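Local coordinates for protein Dhd127_a (Synthetic construct, PDB 6DLM) that is a computationally designed helical hairpin that pairs with a different designed partner chain to form a coiled-coil heterodimer, at residues Lys9-Leu14 with Glu65-Ile70. Residues are numbered along the deposited sequence; the frame is centred on the assembly and turned at random.
Sequences KELADL and ETHREI
Leu11 carries most of the apolar contact, projecting from helix 3-37 to touch Thr66, His67 and Ile70 of helix 44-73. Its CG stands anti to the backbone N (chi1 -179°), which carries both methyls across the interface. Leu11 CD2 meets Ile70 CD1 at 3.6 Å, the two side chains crossing at about a right angle. The same methyl lies in plane at the edge of the His67 imidazole, with Leu11 CD2 3.8 Å from His67 CD2. Leu11 CD1 approaches this ring obliquely, 3.8 Å from His67 NE2, while Leu11 CB rests 4.0 Å from Thr66 CG2. Truncating this leucine to an alanine removes both methyls and would probably open a gap between helix 3-37 and the Ile70 methyl and imidazole they cover. The two segments run antiparallel, as expected of the two arms of a helical hairpin, and their axes approach to 10.4 Å in this coiled-coil heterodimer, probably a four-helix bundle made with the partner chain. The Dhd127_b chain extends the packing, with its Ile8 on Ile70 and its Leu19 on His67, and its Gln15 hydrogen-bonds His67 NE2.

No direct hydrogen bond joins the segments; a water bridges them instead, donating to Glu10 OE1 and to Thr66 OG1, the latter at 2.7 Å. That hydroxyl also hydrogen-bonds the Glu62 carbonyl oxygen one turn earlier, and Leu14 CD1 makes a van der Waals contact with it, methyl carbon to Thr66 OG1 3.3 Å.

Charges gather along helix 44-73 itself. Arg68 grips Glu65 side-on, NE and NH2 both donating to OE1, which lies near the guanidinium plane, and NH2 makes a long salt bridge to Glu69.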
loop_
_atom_site.group_PDB
_atom_site.type_symbol
_atom_site.label_atom_id
_atom_site.label_comp_id
_atom_site.label_asym_id
_atom_site.label_seq_id
_atom_site.Cartn_x
_atom_site.Cartn_y
_atom_site.Cartn_z
ATOM N N LYS A 9 18.425 -0.345 4.184
ATOM C CA LYS A 9 17.913 -1.702 4.289
ATOM C C LYS A 9 16.567 -1.737 5.058
ATOM O O LYS A 9 15.676 -2.472 4.675
ATOM C CB LYS A 9 18.956 -2.627 4.913
ATOM C CG LYS A 9 20.115 -2.931 3.976
ATOM C CD LYS A 9 21.238 -3.653 4.700
ATOM C CE LYS A 9 22.125 -4.410 3.737
ATOM N NZ LYS A 9 22.367 -3.636 2.496
ATOM N N GLU A 10 16.427 -0.965 6.136
ATOM C CA GLU A 10 15.173 -0.905 6.869
ATOM C C GLU A 10 14.074 -0.371 5.952
ATOM O O GLU A 10 12.962 -0.874 5.966
ATOM C CB GLU A 10 15.310 -0.022 8.113
ATOM C CG GLU A 10 14.018 0.134 8.904
ATOM C CD GLU A 10 14.219 0.644 10.328
ATOM O OE1 GLU A 10 13.276 1.247 10.869
ATOM O OE2 GLU A 10 15.296 0.430 10.900
ATOM N N LEU A 11 14.388 0.635 5.143
ATOM C CA LEU A 11 13.411 1.165 4.221
ATOM C C LEU A 11 12.961 0.079 3.230
ATOM O O LEU A 11 11.822 -0.020 2.926
ATOM C CB LEU A 11 13.987 2.362 3.477
ATOM C CG LEU A 11 13.069 3.043 2.497
ATOM C CD1 LEU A 11 11.762 3.434 3.154
ATOM C CD2 LEU A 11 13.730 4.255 1.878
ATOM N N ALA A 12 13.898 -0.719 2.742
ATOM C CA ALA A 12 13.533 -1.819 1.868
ATOM C C ALA A 12 12.624 -2.814 2.618
ATOM O O ALA A 12 11.648 -3.284 2.058
ATOM C CB ALA A 12 14.767 -2.524 1.346
ATOM N N ASP A 13 12.934 -3.100 3.874
ATOM C CA ASP A 13 12.095 -4.003 4.645
ATOM C C ASP A 13 10.669 -3.453 4.780
ATOM O O ASP A 13 9.710 -4.174 4.556
ATOM C CB ASP A 13 12.653 -4.149 6.057
ATOM C CG ASP A 13 13.873 -5.043 6.133
ATOM O OD1 ASP A 13 14.200 -5.730 5.160
ATOM O OD2 ASP A 13 14.491 -5.047 7.204
ATOM N N LEU A 14 10.549 -2.184 5.139
ATOM C CA LEU A 14 9.240 -1.550 5.266
ATOM C C LEU A 14 8.471 -1.494 3.939
ATOM O O LEU A 14 7.276 -1.731 3.911
ATOM C CB LEU A 14 9.374 -0.136 5.821
ATOM C CG LEU A 14 10.034 -0.014 7.190
ATOM C CD1 LEU A 14 10.208 1.448 7.562
ATOM C CD2 LEU A 14 9.217 -0.735 8.243
ATOM N N GLU A 65 8.494 8.579 7.928
ATOM C CA GLU A 65 9.419 8.908 9.009
ATOM C C GLU A 65 10.815 8.402 8.620
ATOM O O GLU A 65 11.793 9.077 8.859
ATOM C CB GLU A 65 8.989 8.288 10.330
ATOM C CG GLU A 65 7.702 8.855 10.885
ATOM C CD GLU A 65 7.855 10.248 11.458
ATOM O OE1 GLU A 65 8.985 10.741 11.591
ATOM O OE2 GLU A 65 6.824 10.855 11.779
ATOM N N THR A 66 10.880 7.225 8.024
ATOM C CA THR A 66 12.153 6.684 7.578
ATOM C C THR A 66 12.784 7.597 6.509
ATOM O O THR A 66 13.982 7.830 6.527
ATOM C CB THR A 66 11.990 5.253 7.055
ATOM O OG1 THR A 66 11.402 4.445 8.078
ATOM C CG2 THR A 66 13.328 4.681 6.664
ATOM N N HIS A 67 11.977 8.120 5.595
ATOM C CA HIS A 67 12.510 9.063 4.615
ATOM C C HIS A 67 13.072 10.299 5.333
ATOM O O HIS A 67 14.134 10.767 4.981
ATOM C CB HIS A 67 11.435 9.526 3.636
ATOM C CG HIS A 67 10.910 8.439 2.757
ATOM N ND1 HIS A 67 9.705 8.535 2.100
ATOM C CD2 HIS A 67 11.421 7.233 2.431
ATOM C CE1 HIS A 67 9.497 7.434 1.404
ATOM N NE2 HIS A 67 10.526 6.630 1.585
ATOM N N ARG A 68 12.374 10.784 6.349
ATOM C CA ARG A 68 12.863 11.937 7.096
ATOM C C ARG A 68 14.211 11.623 7.745
ATOM O O ARG A 68 15.120 12.424 7.658
ATOM C CB ARG A 68 11.870 12.359 8.166
ATOM C CG ARG A 68 12.349 13.521 9.024
ATOM C CD ARG A 68 11.376 13.820 10.145
ATOM N NE ARG A 68 11.137 12.632 10.949
ATOM C CZ ARG A 68 11.978 12.180 11.871
ATOM N NH1 ARG A 68 13.104 12.832 12.111
ATOM N NH2 ARG A 68 11.694 11.077 12.545
ATOM N N GLU A 69 14.363 10.455 8.356
ATOM C CA GLU A 69 15.648 10.097 8.932
ATOM C C GLU A 69 16.728 10.057 7.842
ATOM O O GLU A 69 17.824 10.534 8.065
ATOM C CB GLU A 69 15.560 8.737 9.624
ATOM C CG GLU A 69 14.635 8.706 10.823
ATOM C CD GLU A 69 15.320 9.158 12.095
ATOM O OE1 GLU A 69 16.492 9.549 12.027
ATOM O OE2 GLU A 69 14.679 9.124 13.155
ATOM N N ILE A 70 16.402 9.515 6.678
ATOM C CA ILE A 70 17.371 9.458 5.601
ATOM C C ILE A 70 17.766 10.857 5.140
ATOM O O ILE A 70 18.941 11.141 5.019
ATOM C CB ILE A 70 16.859 8.639 4.414
ATOM C CG1 ILE A 70 16.797 7.161 4.794
ATOM C CG2 ILE A 70 17.768 8.824 3.211
ATOM C CD1 ILE A 70 15.898 6.345 3.906
HETATM O O HOH W 1 12.487 3.878 10.530
#